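Local atomic coordinates of DPS family protein (PDB entry 3IQ1), a protein that probably binds iron and oxidises it to the ferric form, as other members of the Dps family of twelve-subunit, ferritin-like proteins do. Residues I9-T14 with A71-T76; Q17-A22 with G129-E134; Q64-E69 with R145-L150; A92-H97 with S115-Q120; Q108-G113 with W152-W157. One frame throughout, in Å; residues are numbered along the deposited sequence.

Contact 1: I9-T14 with A71-T76; sequences IGLDTT and AERILT
I9 reaches the end of helix 49-76 with its branched side chain laid against the carbonyl of T76. The nearest approach is from CG2 of I9 to O of T76, 3.6 Å, while CD1 comes to 4.2 Å from CG2 of T76; the two side chains cross at about a right angle. With chi1 at 65°, CG1 of I9 sits between its own N and carbonyl carbon, CG2 lies beside the N, and both branches stay against T76. The backbones are tied by one water, which accepts from N of I9 and donates to O of T76 at 2.8 Å. The contact thus brings the N-terminal lead-in of a ferritin-like four-helix bundle, just before helix 13-43 with D12 as its N-cap, against the last turn of the second long helix. T76 turns its hydroxyl back into that helix: OG1 donates to O of E72 at 2.7 Å, and N of T76 donates to the same oxygen from the other face of the E72 carbonyl plane. R73 is the third partner, its NH2 lying 4.2 Å from CD1 of I9 and 4.5 Å from CD1 of L11. The guanidinium is held by salt bridges to D133 and to E148 of a second subunit.

Contact 2: Q17-A22 with G129-E134; sequences QKLANA and GETGDE
L19 meets D133 and T131 through a single methyl, CD1, and the contact across these segments is one of van der Waals touch, with no hydrogen bond between them. CD1 of L19 lies 3.6 Å from OD2 of D133 and 3.9 Å from CB of D133, the two side chains running antiparallel alongside one another. T131 adds its hydroxyl at the margin, OG1 standing 4.1 Å from CD1 of L19. L19 also packs on I124 and L127 of helix 103-131.

The polar bonds run within the segments or to neighbours. The carboxylate of D133 serves several partners at once: OD2 accepts from OG1 of T136, an arginine pairs with OD1, and the side chain caps the helix that follows. Such company would probably favour the charged carboxylate in this buried place. On helix 13-43, one turn apart, Q17 and N21 pair: NE2 of Q17 donates to OD1 of N21 at 2.8 Å. That oxygen lies in the amide plane of Q17, while NE2 of Q17 sits above the carbonyl plane of N21.

G132 is the first residue to leave helical angles, with positive phi (74°), in a Schellman motif after helix 103-131, and D133 follows as N-cap of helix 134-158: the tight helix-to-helix connection between the third and fourth long helices of a ferritin-like bundle, set against the first.

Contact 3: Q64-E69 with R145-L150; sequences QLKIDE and REQEKL
K66 and E146 make a salt bridge between helix 49-76 and helix 134-158, in a contact whose centre lies about 7 Å from the centre of the chain. The backbones stay well apart, with CA of K66 and CA of E146 10.9 Å from each other, and long side chains span the gap. K66 runs extended as far as CE and then bends at its last torsion (chi4 72°), which brings NZ to 2.7 Å from OE1 of E146, nearly in line with the C-O bond. E146 comes to meet it as an extended chain.

The aliphatic part of the lysine is used as well. CD of K66 lies 3.5 Å from NE2 of Q147, whose side chain runs alongside it. A water adds a link, accepting from NZ of K66 at 3.1 Å and, weakly, from NE2 of Q147. That buried amide is held at both ends: OE1 accepts from Q121 and NE2 donates to OH of Y30, so residues of helices 103-131 and 13-43 probably fix its rotation. Alongside, Y30 and Y143 pack on K66. Polar groups from all four long helices therefore meet here, about midway along the four-helix bundle that defines the ferritin-like fold, with E146 toward its surface.

Contact 4: A92-H97 with S115-Q120; sequences AQIKEH and SILLHQ
I116 pushes its CD1 methyl between Q93 and I94, two neighbours on the loop that leads away from helix 85-91. Its CG1 lies beside the backbone N (chi1 -72°) and the chain then runs straight on (chi2 170°), carrying CD1 out from the helix to the loop. Q93 is fully extended, CG anti to its N at chi1 -175°, and lays its terminal amide over that methyl: CD of Q93 is 3.8 Å from CD1 of I116, with OE1 and NE2 of Q93 each 3.9 Å from it.

I94 points the other way as it passes I116, its CG1 3.9 Å from CD1 of I116. Beyond that, CD1 of I94 comes to 4.2 Å from CD2 of L117. I94 also packs on N29 of helix 13-43. The loop joining the short helix 85-91 to helix 103-131 is thus held by van der Waals contacts, from the amide of Q93 and the aliphatic carbons of I94, along the outside of the bundle, the short helix in the connection between the second and third bundle helices being a hallmark of Dps proteins.

Contact 5: Q108-G113 with W152-W157; sequences QGLVDG and WMLNAW
V111 faces L154 and N155 across the gap between helix 103-131 and helix 134-158, and its two branches share the work unequally. From CB, CG2 lies beside the backbone N and serves mainly L154, coming 3.6 Å from CB of L154 and 4.1 Å from CD1 of L154, though it also lies near ND2 of N155. The other branch, CG1, stands anti to the N (chi1 167°) and, of these two residues, meets the amide of N155, 3.9 Å from ND2 of N155 and 4.1 Å from OD1 of N155. V111 and L154 lie side by side, pointing opposite ways, whereas N155 comes across V111.

The short helical segments run roughly antiparallel, at 146° between their directions, and their axes approach to 9.7 Å, as in the up-and-down pairing of successive helices in a ferritin-like four-helix bundle, the local segments being inclined to one another. L110 extends the seam one residue back: its CB is 3.8 Å from CD1 of L154, and its side chain also touches F56 and I59 of helix 49-76 and F33 of helix 13-43, deep in the bundle core. L154 likewise touches I59, and F114 besides. The amide of N155 is polar, and its ND2 donates to O of V151, one turn earlier in its own helix. M153 (selenomethionine) and A156 of helix 134-158 pack on F49 of a neighbouring subunit.

Overall arrangement
From the N terminus, contact 1 closes the first loop, bringing the lead-in to helix 13-43 back to the end of helix 49-76. Contact 2 opens on helix 13-43 inside that loop and closes only at the turn after helix 103-131, so the two cross; they touch where D133 meets the end of helix 49-76. Contact 3 starts within both and ends on helix 134-158, crossing each. Contact 4 lies wholly within the loops of contacts 2 and 3, holding the linker against helix 103-131. Contact 5 crosses contacts 2, 3 and 4, joining the last two helices at the other end of the bundle from contacts 1 and 2.

Contact 1: I9-T14 with A71-T76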
# COMPACT_ATOMS: atom_id res chain seq x y z
N ILE B 9 -18.98 -34.41 1.41
CA ILE B 9 -17.53 -34.36 1.34
C ILE B 9 -16.90 -35.76 1.38
O ILE B 9 -15.66 -35.89 1.36
CB ILE B 9 -16.87 -33.40 2.38
CG1 ILE B 9 -17.10 -33.90 3.81
CG2 ILE B 9 -17.40 -31.98 2.14
CD1 ILE B 9 -16.22 -33.14 4.86
N GLY B 10 -17.72 -36.80 1.42
CA GLY B 10 -17.24 -38.17 1.35
C GLY B 10 -16.86 -38.84 2.67
O GLY B 10 -16.26 -39.93 2.65
N LEU B 11 -17.20 -38.20 3.79
CA LEU B 11 -16.98 -38.76 5.14
C LEU B 11 -18.19 -39.54 5.60
O LEU B 11 -19.29 -39.38 5.05
CB LEU B 11 -16.56 -37.69 6.15
CG LEU B 11 -15.27 -36.95 5.79
CD1 LEU B 11 -14.95 -35.99 6.93
CD2 LEU B 11 -14.08 -37.86 5.47
N ASP B 12 -17.97 -40.47 6.53
CA ASP B 12 -19.10 -41.22 7.11
C ASP B 12 -20.11 -40.26 7.74
O ASP B 12 -19.77 -39.37 8.55
CB ASP B 12 -18.59 -42.14 8.22
CG ASP B 12 -19.67 -42.98 8.85
OD1 ASP B 12 -20.05 -44.00 8.25
OD2 ASP B 12 -20.11 -42.69 9.95
N THR B 13 -21.37 -40.46 7.43
CA THR B 13 -22.40 -39.56 7.93
C THR B 13 -22.53 -39.57 9.46
O THR B 13 -22.59 -38.52 10.11
CB THR B 13 -23.74 -39.85 7.27
OG1 THR B 13 -23.65 -39.61 5.85
CG2 THR B 13 -24.84 -38.97 7.89
N THR B 14 -22.62 -40.75 10.06
CA THR B 14 -22.81 -40.84 11.50
C THR B 14 -21.67 -40.24 12.27
O THR B 14 -21.86 -39.50 13.25
CB THR B 14 -22.96 -42.32 11.95
OG1 THR B 14 -24.06 -42.84 11.27
CG2 THR B 14 -23.23 -42.40 13.45
N ALA B 71 -18.31 -22.40 12.48
CA ALA B 71 -19.62 -22.57 11.88
C ALA B 71 -19.49 -23.13 10.45
O ALA B 71 -20.27 -24.03 10.10
CB ALA B 71 -20.39 -21.23 11.83
N GLU B 72 -18.51 -22.66 9.69
CA GLU B 72 -18.27 -23.15 8.31
C GLU B 72 -17.85 -24.63 8.32
O GLU B 72 -18.25 -25.39 7.43
CB GLU B 72 -17.20 -22.35 7.62
CG GLU B 72 -17.56 -21.00 7.29
CD GLU B 72 -16.49 -20.36 6.44
OE1 GLU B 72 -15.25 -20.71 6.58
OE2 GLU B 72 -16.91 -19.51 5.66
N ARG B 73 -17.06 -25.05 9.30
CA ARG B 73 -16.68 -26.48 9.41
C ARG B 73 -17.92 -27.34 9.66
O ARG B 73 -18.06 -28.40 9.11
CB ARG B 73 -15.61 -26.72 10.50
CG ARG B 73 -15.04 -28.11 10.53
CD ARG B 73 -14.27 -28.48 9.26
NE ARG B 73 -14.09 -29.91 9.13
CZ ARG B 73 -13.77 -30.52 8.00
NH1 ARG B 73 -13.47 -29.79 6.93
NH2 ARG B 73 -13.66 -31.84 7.94
N ILE B 74 -18.82 -26.89 10.53
CA ILE B 74 -20.07 -27.59 10.81
C ILE B 74 -20.89 -27.73 9.54
O ILE B 74 -21.40 -28.82 9.20
CB ILE B 74 -20.85 -26.89 11.95
CG1 ILE B 74 -20.07 -27.04 13.29
CG2 ILE B 74 -22.30 -27.43 12.03
CD1 ILE B 74 -20.49 -26.04 14.42
N LEU B 75 -21.00 -26.64 8.79
CA LEU B 75 -21.73 -26.67 7.50
C LEU B 75 -21.04 -27.65 6.52
O LEU B 75 -21.69 -28.32 5.74
CB LEU B 75 -21.76 -25.24 6.91
CG LEU B 75 -22.69 -24.26 7.62
CD1 LEU B 75 -22.26 -22.80 7.34
CD2 LEU B 75 -24.13 -24.55 7.22
N THR B 76 -19.72 -27.68 6.56
CA THR B 76 -18.89 -28.49 5.68
C THR B 76 -19.14 -29.97 5.95
O THR B 76 -19.14 -30.76 5.01
CB THR B 76 -17.40 -28.08 5.83
OG1 THR B 76 -17.22 -26.74 5.28
CG2 THR B 76 -16.48 -28.98 5.05
O HOH W 1 -20.50 -32.88 3.84

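Contact 2: Q17-A22 with G129-E134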
# COMPACT_ATOMS: atom_id res chain seq x y z
N GLN B 17 -21.72 -36.49 11.96
CA GLN B 17 -22.73 -35.84 12.78
C GLN B 17 -22.31 -35.80 14.27
O GLN B 17 -22.58 -34.82 14.97
CB GLN B 17 -24.09 -36.50 12.60
CG GLN B 17 -25.20 -35.78 13.38
CD GLN B 17 -25.38 -34.33 12.91
OE1 GLN B 17 -25.60 -34.07 11.68
NE2 GLN B 17 -25.24 -33.36 13.87
N LYS B 18 -21.62 -36.83 14.76
CA LYS B 18 -21.11 -36.81 16.12
C LYS B 18 -20.10 -35.68 16.29
O LYS B 18 -20.13 -34.93 17.28
CB LYS B 18 -20.46 -38.14 16.46
CG LYS B 18 -19.93 -38.26 17.89
CD LYS B 18 -19.65 -39.73 18.22
CE LYS B 18 -18.72 -39.90 19.41
NZ LYS B 18 -18.51 -41.34 19.72
N LEU B 19 -19.19 -35.58 15.32
CA LEU B 19 -18.21 -34.48 15.32
C LEU B 19 -18.87 -33.13 15.26
O LEU B 19 -18.49 -32.22 16.00
CB LEU B 19 -17.19 -34.66 14.20
CG LEU B 19 -16.08 -35.61 14.66
CD1 LEU B 19 -15.37 -36.35 13.48
CD2 LEU B 19 -15.10 -34.95 15.71
N ALA B 20 -19.90 -33.01 14.46
CA ALA B 20 -20.60 -31.72 14.30
C ALA B 20 -21.30 -31.34 15.59
O ALA B 20 -21.28 -30.16 15.96
CB ALA B 20 -21.60 -31.77 13.21
N ASN B 21 -21.88 -32.32 16.26
CA ASN B 21 -22.49 -32.08 17.58
C ASN B 21 -21.48 -31.49 18.60
O ASN B 21 -21.77 -30.47 19.29
CB ASN B 21 -23.06 -33.36 18.15
CG ASN B 21 -24.26 -33.88 17.40
OD1 ASN B 21 -24.88 -33.17 16.62
ND2 ASN B 21 -24.64 -35.16 17.68
N ALA B 22 -20.29 -32.06 18.63
CA ALA B 22 -19.24 -31.60 19.54
C ALA B 22 -18.73 -30.21 19.12
O ALA B 22 -18.50 -29.34 19.99
CB ALA B 22 -18.05 -32.57 19.54
N GLY B 129 -9.39 -37.78 14.99
CA GLY B 129 -8.27 -38.68 14.63
C GLY B 129 -8.68 -40.15 14.54
O GLY B 129 -8.20 -40.91 13.66
N GLU B 130 -9.59 -40.54 15.40
CA GLU B 130 -10.09 -41.90 15.49
C GLU B 130 -10.79 -42.30 14.21
O GLU B 130 -10.79 -43.47 13.88
CB GLU B 130 -11.05 -42.07 16.66
CG GLU B 130 -10.39 -42.07 18.03
CD GLU B 130 -11.37 -42.00 19.21
OE1 GLU B 130 -12.60 -42.04 18.99
OE2 GLU B 130 -10.88 -41.92 20.36
N THR B 131 -11.39 -41.34 13.49
CA THR B 131 -12.06 -41.70 12.25
C THR B 131 -11.45 -41.13 10.99
O THR B 131 -12.01 -41.28 9.91
CB THR B 131 -13.55 -41.34 12.28
OG1 THR B 131 -13.72 -40.00 12.72
CG2 THR B 131 -14.28 -42.33 13.19
N GLY B 132 -10.32 -40.47 11.12
CA GLY B 132 -9.64 -39.89 10.00
C GLY B 132 -10.26 -38.63 9.43
O GLY B 132 -10.13 -38.35 8.23
N ASP B 133 -10.97 -37.87 10.26
CA ASP B 133 -11.48 -36.58 9.84
C ASP B 133 -10.32 -35.52 9.97
O ASP B 133 -10.23 -34.72 10.90
CB ASP B 133 -12.73 -36.17 10.61
CG ASP B 133 -13.31 -34.85 10.14
OD1 ASP B 133 -12.67 -34.16 9.31
OD2 ASP B 133 -14.38 -34.45 10.63
N GLU B 134 -9.49 -35.49 8.93
CA GLU B 134 -8.31 -34.64 8.92
C GLU B 134 -8.67 -33.16 8.84
O GLU B 134 -7.99 -32.34 9.45
CB GLU B 134 -7.44 -34.98 7.73
CG GLU B 134 -6.18 -34.11 7.65
CD GLU B 134 -5.29 -34.24 8.87
OE1 GLU B 134 -5.31 -35.36 9.50
OE2 GLU B 134 -4.55 -33.26 9.16

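Contact 3: Q64-E69 with R145-L150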
# COMPACT_ATOMS: atom_id res chain seq x y z
N GLN B 64 -13.65 -14.06 16.89
CA GLN B 64 -14.68 -13.90 15.88
C GLN B 64 -14.24 -14.64 14.62
O GLN B 64 -15.08 -15.33 14.01
CB GLN B 64 -14.94 -12.44 15.55
CG GLN B 64 -16.03 -12.32 14.51
CD GLN B 64 -17.37 -12.06 15.14
OE1 GLN B 64 -17.74 -12.66 16.15
NE2 GLN B 64 -18.10 -11.11 14.57
N LEU B 65 -12.97 -14.55 14.28
CA LEU B 65 -12.42 -15.30 13.13
C LEU B 65 -12.69 -16.81 13.33
O LEU B 65 -13.10 -17.51 12.40
CB LEU B 65 -10.90 -15.06 12.91
CG LEU B 65 -10.51 -13.64 12.46
CD1 LEU B 65 -9.00 -13.40 12.40
CD2 LEU B 65 -11.10 -13.37 11.12
N LYS B 66 -12.44 -17.28 14.54
CA LYS B 66 -12.59 -18.72 14.87
C LYS B 66 -14.01 -19.15 14.85
O LYS B 66 -14.31 -20.23 14.38
CB LYS B 66 -11.91 -19.04 16.19
CG LYS B 66 -10.36 -18.98 16.06
CD LYS B 66 -9.59 -19.44 17.28
CE LYS B 66 -8.08 -19.53 17.09
NZ LYS B 66 -7.41 -18.17 16.99
N ILE B 67 -14.92 -18.31 15.33
CA ILE B 67 -16.34 -18.57 15.30
C ILE B 67 -16.82 -18.77 13.86
O ILE B 67 -17.55 -19.73 13.56
CB ILE B 67 -17.13 -17.45 15.97
CG1 ILE B 67 -17.01 -17.56 17.49
CG2 ILE B 67 -18.56 -17.55 15.58
CD1 ILE B 67 -17.42 -16.26 18.23
N ASP B 68 -16.33 -17.90 12.98
CA ASP B 68 -16.69 -17.96 11.54
C ASP B 68 -16.25 -19.32 10.95
O ASP B 68 -17.04 -20.03 10.31
CB ASP B 68 -15.96 -16.84 10.76
CG ASP B 68 -16.31 -15.40 11.24
OD1 ASP B 68 -17.27 -15.26 12.01
OD2 ASP B 68 -15.63 -14.41 10.79
N GLU B 69 -15.01 -19.68 11.22
CA GLU B 69 -14.39 -20.90 10.67
C GLU B 69 -15.04 -22.16 11.25
O GLU B 69 -15.17 -23.15 10.60
CB GLU B 69 -12.84 -20.90 10.78
CG GLU B 69 -12.08 -21.89 9.80
CD GLU B 69 -10.54 -21.68 9.68
OE1 GLU B 69 -9.89 -22.42 8.92
OE2 GLU B 69 -9.99 -20.78 10.33
N ARG B 145 -2.88 -24.66 19.12
CA ARG B 145 -1.53 -24.14 19.20
C ARG B 145 -1.57 -22.62 19.47
O ARG B 145 -0.70 -22.08 20.17
CB ARG B 145 -0.76 -24.47 17.95
CG ARG B 145 -1.19 -23.72 16.73
CD ARG B 145 -0.63 -24.37 15.46
NE ARG B 145 0.82 -24.19 15.38
CZ ARG B 145 1.55 -24.33 14.27
NH1 ARG B 145 2.84 -24.10 14.28
NH2 ARG B 145 0.98 -24.71 13.16
N GLU B 146 -2.53 -21.93 18.85
CA GLU B 146 -2.66 -20.51 19.02
C GLU B 146 -3.06 -20.16 20.45
O GLU B 146 -2.54 -19.18 21.08
CB GLU B 146 -3.65 -19.92 18.00
CG GLU B 146 -3.14 -20.02 16.56
CD GLU B 146 -4.16 -19.62 15.53
OE1 GLU B 146 -5.09 -18.89 15.90
OE2 GLU B 146 -4.01 -20.01 14.34
N GLN B 147 -3.98 -20.95 20.99
CA GLN B 147 -4.57 -20.61 22.28
C GLN B 147 -3.68 -21.01 23.41
O GLN B 147 -3.67 -20.35 24.46
CB GLN B 147 -6.00 -21.12 22.43
CG GLN B 147 -6.88 -20.35 21.50
CD GLN B 147 -8.28 -20.95 21.33
OE1 GLN B 147 -8.54 -22.08 21.78
NE2 GLN B 147 -9.15 -20.21 20.70
N GLU B 148 -2.86 -22.04 23.22
CA GLU B 148 -1.82 -22.36 24.20
C GLU B 148 -0.85 -21.18 24.37
O GLU B 148 -0.56 -20.79 25.48
CB GLU B 148 -1.07 -23.63 23.84
CG GLU B 148 -1.91 -24.89 23.98
CD GLU B 148 -1.24 -26.15 23.52
OE1 GLU B 148 -0.30 -26.07 22.68
OE2 GLU B 148 -1.66 -27.27 23.93
N LYS B 149 -0.44 -20.58 23.26
CA LYS B 149 0.46 -19.44 23.26
C LYS B 149 -0.21 -18.30 24.03
O LYS B 149 0.41 -17.66 24.89
CB LYS B 149 0.84 -19.01 21.83
CG LYS B 149 1.79 -17.87 21.84
CD LYS B 149 1.99 -17.31 20.47
CE LYS B 149 2.79 -16.04 20.53
NZ LYS B 149 3.14 -15.53 19.12
N LEU B 150 -1.49 -18.06 23.74
CA LEU B 150 -2.18 -16.95 24.37
C LEU B 150 -2.30 -17.19 25.85
O LEU B 150 -2.12 -16.26 26.66
CB LEU B 150 -3.55 -16.74 23.75
CG LEU B 150 -4.37 -15.53 24.24
CD1 LEU B 150 -3.55 -14.20 24.30
CD2 LEU B 150 -5.64 -15.35 23.37
O HOH W 2 -8.01 -17.19 19.86

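Contact 4: A92-H97 with S115-Q120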
# COMPACT_ATOMS: atom_id res chain seq x y z
N ALA B 92 -23.79 -23.94 26.29
CA ALA B 92 -22.46 -23.53 26.74
C ALA B 92 -22.14 -23.96 28.16
O ALA B 92 -23.05 -23.99 29.01
CB ALA B 92 -22.34 -22.04 26.67
N GLN B 93 -20.89 -24.29 28.41
CA GLN B 93 -20.33 -24.49 29.73
C GLN B 93 -19.78 -23.18 30.28
O GLN B 93 -19.92 -22.89 31.41
CB GLN B 93 -19.22 -25.57 29.78
CG GLN B 93 -18.77 -25.79 31.25
CD GLN B 93 -17.45 -26.56 31.49
OE1 GLN B 93 -16.88 -27.11 30.62
NE2 GLN B 93 -17.02 -26.58 32.72
N ILE B 94 -19.16 -22.38 29.42
CA ILE B 94 -18.68 -21.07 29.87
C ILE B 94 -19.90 -20.22 30.29
O ILE B 94 -20.90 -20.16 29.57
CB ILE B 94 -17.88 -20.35 28.76
CG1 ILE B 94 -16.60 -21.12 28.47
CG2 ILE B 94 -17.54 -18.92 29.17
CD1 ILE B 94 -15.70 -20.54 27.34
N LYS B 95 -19.81 -19.61 31.48
CA LYS B 95 -20.91 -18.80 32.00
C LYS B 95 -20.84 -17.36 31.50
O LYS B 95 -19.76 -16.81 31.28
CB LYS B 95 -20.83 -18.79 33.53
CG LYS B 95 -20.86 -20.20 34.20
CD LYS B 95 -20.49 -20.07 35.74
CE LYS B 95 -20.19 -21.37 36.40
NZ LYS B 95 -20.09 -21.23 37.91
N GLU B 96 -21.99 -16.73 31.44
CA GLU B 96 -22.02 -15.26 31.22
C GLU B 96 -21.31 -14.55 32.37
O GLU B 96 -21.56 -14.85 33.55
CB GLU B 96 -23.47 -14.76 31.07
CG GLU B 96 -24.27 -15.43 30.02
CD GLU B 96 -25.61 -14.77 29.81
OE1 GLU B 96 -26.38 -14.68 30.80
OE2 GLU B 96 -25.90 -14.29 28.71
N HIS B 97 -20.38 -13.65 32.04
CA HIS B 97 -19.58 -12.93 33.02
C HIS B 97 -19.85 -11.48 32.74
O HIS B 97 -19.47 -10.98 31.68
CB HIS B 97 -18.10 -13.22 32.82
CG HIS B 97 -17.23 -12.69 33.91
ND1 HIS B 97 -15.86 -12.79 33.86
CD2 HIS B 97 -17.52 -12.05 35.07
CE1 HIS B 97 -15.33 -12.22 34.93
NE2 HIS B 97 -16.32 -11.78 35.70
N SER B 115 -9.15 -22.20 28.99
CA SER B 115 -8.87 -23.51 29.45
C SER B 115 -9.97 -24.54 29.04
O SER B 115 -9.64 -25.68 28.68
CB SER B 115 -8.48 -23.45 30.93
OG SER B 115 -7.24 -22.66 31.08
N ILE B 116 -11.23 -24.13 29.05
CA ILE B 116 -12.38 -24.90 28.53
C ILE B 116 -12.30 -25.11 27.01
O ILE B 116 -12.44 -26.22 26.52
CB ILE B 116 -13.73 -24.24 28.93
CG1 ILE B 116 -13.95 -24.46 30.44
CG2 ILE B 116 -14.84 -24.82 28.13
CD1 ILE B 116 -15.08 -23.68 31.03
N LEU B 117 -12.04 -24.06 26.26
CA LEU B 117 -11.88 -24.21 24.82
C LEU B 117 -10.78 -25.24 24.52
O LEU B 117 -10.92 -26.10 23.66
CB LEU B 117 -11.60 -22.86 24.13
CG LEU B 117 -12.68 -21.79 24.30
CD1 LEU B 117 -12.28 -20.58 23.43
CD2 LEU B 117 -14.06 -22.33 23.92
N LEU B 118 -9.62 -25.10 25.16
CA LEU B 118 -8.51 -26.01 24.85
C LEU B 118 -8.89 -27.44 25.15
O LEU B 118 -8.60 -28.33 24.37
CB LEU B 118 -7.27 -25.65 25.67
CG LEU B 118 -6.47 -24.46 25.17
CD1 LEU B 118 -5.45 -24.04 26.20
CD2 LEU B 118 -5.79 -24.69 23.83
N HIS B 119 -9.52 -27.67 26.30
CA HIS B 119 -9.91 -29.01 26.74
C HIS B 119 -10.86 -29.60 25.70
O HIS B 119 -10.70 -30.77 25.29
CB HIS B 119 -10.55 -28.86 28.11
CG HIS B 119 -10.87 -30.13 28.79
ND1 HIS B 119 -12.04 -30.81 28.56
CD2 HIS B 119 -10.22 -30.80 29.77
CE1 HIS B 119 -12.07 -31.89 29.31
NE2 HIS B 119 -11.00 -31.90 30.09
N GLN B 120 -11.85 -28.83 25.28
CA GLN B 120 -12.88 -29.32 24.32
C GLN B 120 -12.27 -29.56 22.96
O GLN B 120 -12.56 -30.54 22.29
CB GLN B 120 -14.04 -28.36 24.15
CG GLN B 120 -15.11 -28.43 25.03
CD GLN B 120 -16.15 -27.42 24.50
OE1 GLN B 120 -15.83 -26.25 24.39
NE2 GLN B 120 -17.23 -27.89 24.03

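Contact 5: Q108-G113 with W152-W157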
# COMPACT_ATOMS: atom_id res chain seq x y z
N GLN B 108 -8.26 -13.08 34.23
CA GLN B 108 -8.51 -14.43 34.78
C GLN B 108 -9.68 -15.13 34.10
O GLN B 108 -9.66 -16.35 33.86
CB GLN B 108 -8.75 -14.36 36.28
CG GLN B 108 -8.75 -15.73 36.96
CD GLN B 108 -7.43 -16.48 36.81
OE1 GLN B 108 -6.35 -15.94 37.12
NE2 GLN B 108 -7.49 -17.71 36.31
N GLY B 109 -10.71 -14.35 33.79
CA GLY B 109 -11.88 -14.85 33.01
C GLY B 109 -11.45 -15.45 31.70
O GLY B 109 -11.87 -16.54 31.31
N LEU B 110 -10.54 -14.75 31.05
CA LEU B 110 -10.01 -15.22 29.77
C LEU B 110 -9.25 -16.51 29.97
O LEU B 110 -9.45 -17.47 29.22
CB LEU B 110 -9.11 -14.14 29.13
CG LEU B 110 -9.87 -12.92 28.56
CD1 LEU B 110 -8.84 -12.00 27.93
CD2 LEU B 110 -10.90 -13.30 27.47
N VAL B 111 -8.35 -16.55 30.96
CA VAL B 111 -7.59 -17.77 31.21
C VAL B 111 -8.54 -18.96 31.41
O VAL B 111 -8.36 -20.07 30.86
CB VAL B 111 -6.64 -17.59 32.39
CG1 VAL B 111 -6.05 -18.96 32.89
CG2 VAL B 111 -5.49 -16.66 31.97
N ASP B 112 -9.53 -18.77 32.27
CA ASP B 112 -10.42 -19.87 32.61
C ASP B 112 -11.26 -20.33 31.41
O ASP B 112 -11.45 -21.55 31.22
CB ASP B 112 -11.29 -19.43 33.75
CG ASP B 112 -10.50 -19.22 35.06
OD1 ASP B 112 -9.40 -19.81 35.21
OD2 ASP B 112 -11.01 -18.56 35.98
N GLY B 113 -11.71 -19.38 30.60
CA GLY B 113 -12.50 -19.66 29.40
C GLY B 113 -11.65 -20.41 28.37
O GLY B 113 -12.06 -21.43 27.79
N TRP B 152 -0.26 -18.81 27.77
CA TRP B 152 1.04 -18.44 28.32
C TRP B 152 1.14 -16.92 28.58
O TRP B 152 1.44 -16.48 29.70
CB TRP B 152 2.19 -18.94 27.43
CG TRP B 152 3.43 -18.06 27.54
CD1 TRP B 152 4.14 -17.79 28.68
CD2 TRP B 152 4.02 -17.26 26.51
NE1 TRP B 152 5.10 -16.86 28.42
CE2 TRP B 152 5.07 -16.53 27.10
CE3 TRP B 152 3.78 -17.10 25.14
CZ2 TRP B 152 5.86 -15.67 26.39
CZ3 TRP B 152 4.57 -16.24 24.43
CH2 TRP B 152 5.61 -15.52 25.07
N MSE B 153 0.79 -16.13 27.59
CA MSE B 153 0.87 -14.68 27.72
C MSE B 153 -0.06 -14.10 28.80
O MSE B 153 0.36 -13.22 29.56
CB MSE B 153 0.62 -14.02 26.36
CG MSE B 153 1.54 -14.47 25.29
SE MSE B 153 1.20 -13.49 23.64
CE MSE B 153 -0.46 -14.14 23.30
N LEU B 154 -1.32 -14.52 28.81
CA LEU B 154 -2.27 -14.04 29.78
C LEU B 154 -1.77 -14.37 31.19
O LEU B 154 -1.82 -13.53 32.10
CB LEU B 154 -3.61 -14.74 29.55
CG LEU B 154 -4.31 -14.41 28.24
CD1 LEU B 154 -5.61 -15.25 28.12
CD2 LEU B 154 -4.61 -12.91 28.08
N ASN B 155 -1.33 -15.61 31.40
CA ASN B 155 -0.78 -16.02 32.73
C ASN B 155 0.49 -15.25 33.10
O ASN B 155 0.70 -14.94 34.28
CB ASN B 155 -0.50 -17.51 32.77
CG ASN B 155 -1.72 -18.31 33.16
OD1 ASN B 155 -2.23 -18.25 34.33
ND2 ASN B 155 -2.21 -19.11 32.22
N ALA B 156 1.29 -14.88 32.10
CA ALA B 156 2.50 -14.07 32.34
C ALA B 156 2.08 -12.72 32.91
O ALA B 156 2.66 -12.26 33.88
CB ALA B 156 3.40 -13.91 31.03
N TRP B 157 1.06 -12.09 32.31
CA TRP B 157 0.57 -10.79 32.73
C TRP B 157 0.08 -10.86 34.18
O TRP B 157 0.28 -9.93 34.99
CB TRP B 157 -0.56 -10.36 31.80
CG TRP B 157 -1.04 -8.96 32.04
CD1 TRP B 157 -0.68 -7.86 31.33
CD2 TRP B 157 -2.06 -8.53 32.96
NE1 TRP B 157 -1.37 -6.76 31.79
CE2 TRP B 157 -2.22 -7.15 32.78
CE3 TRP B 157 -2.83 -9.18 33.93
CZ2 TRP B 157 -3.13 -6.41 33.53
CZ3 TRP B 157 -3.72 -8.45 34.69
CH2 TRP B 157 -3.87 -7.07 34.48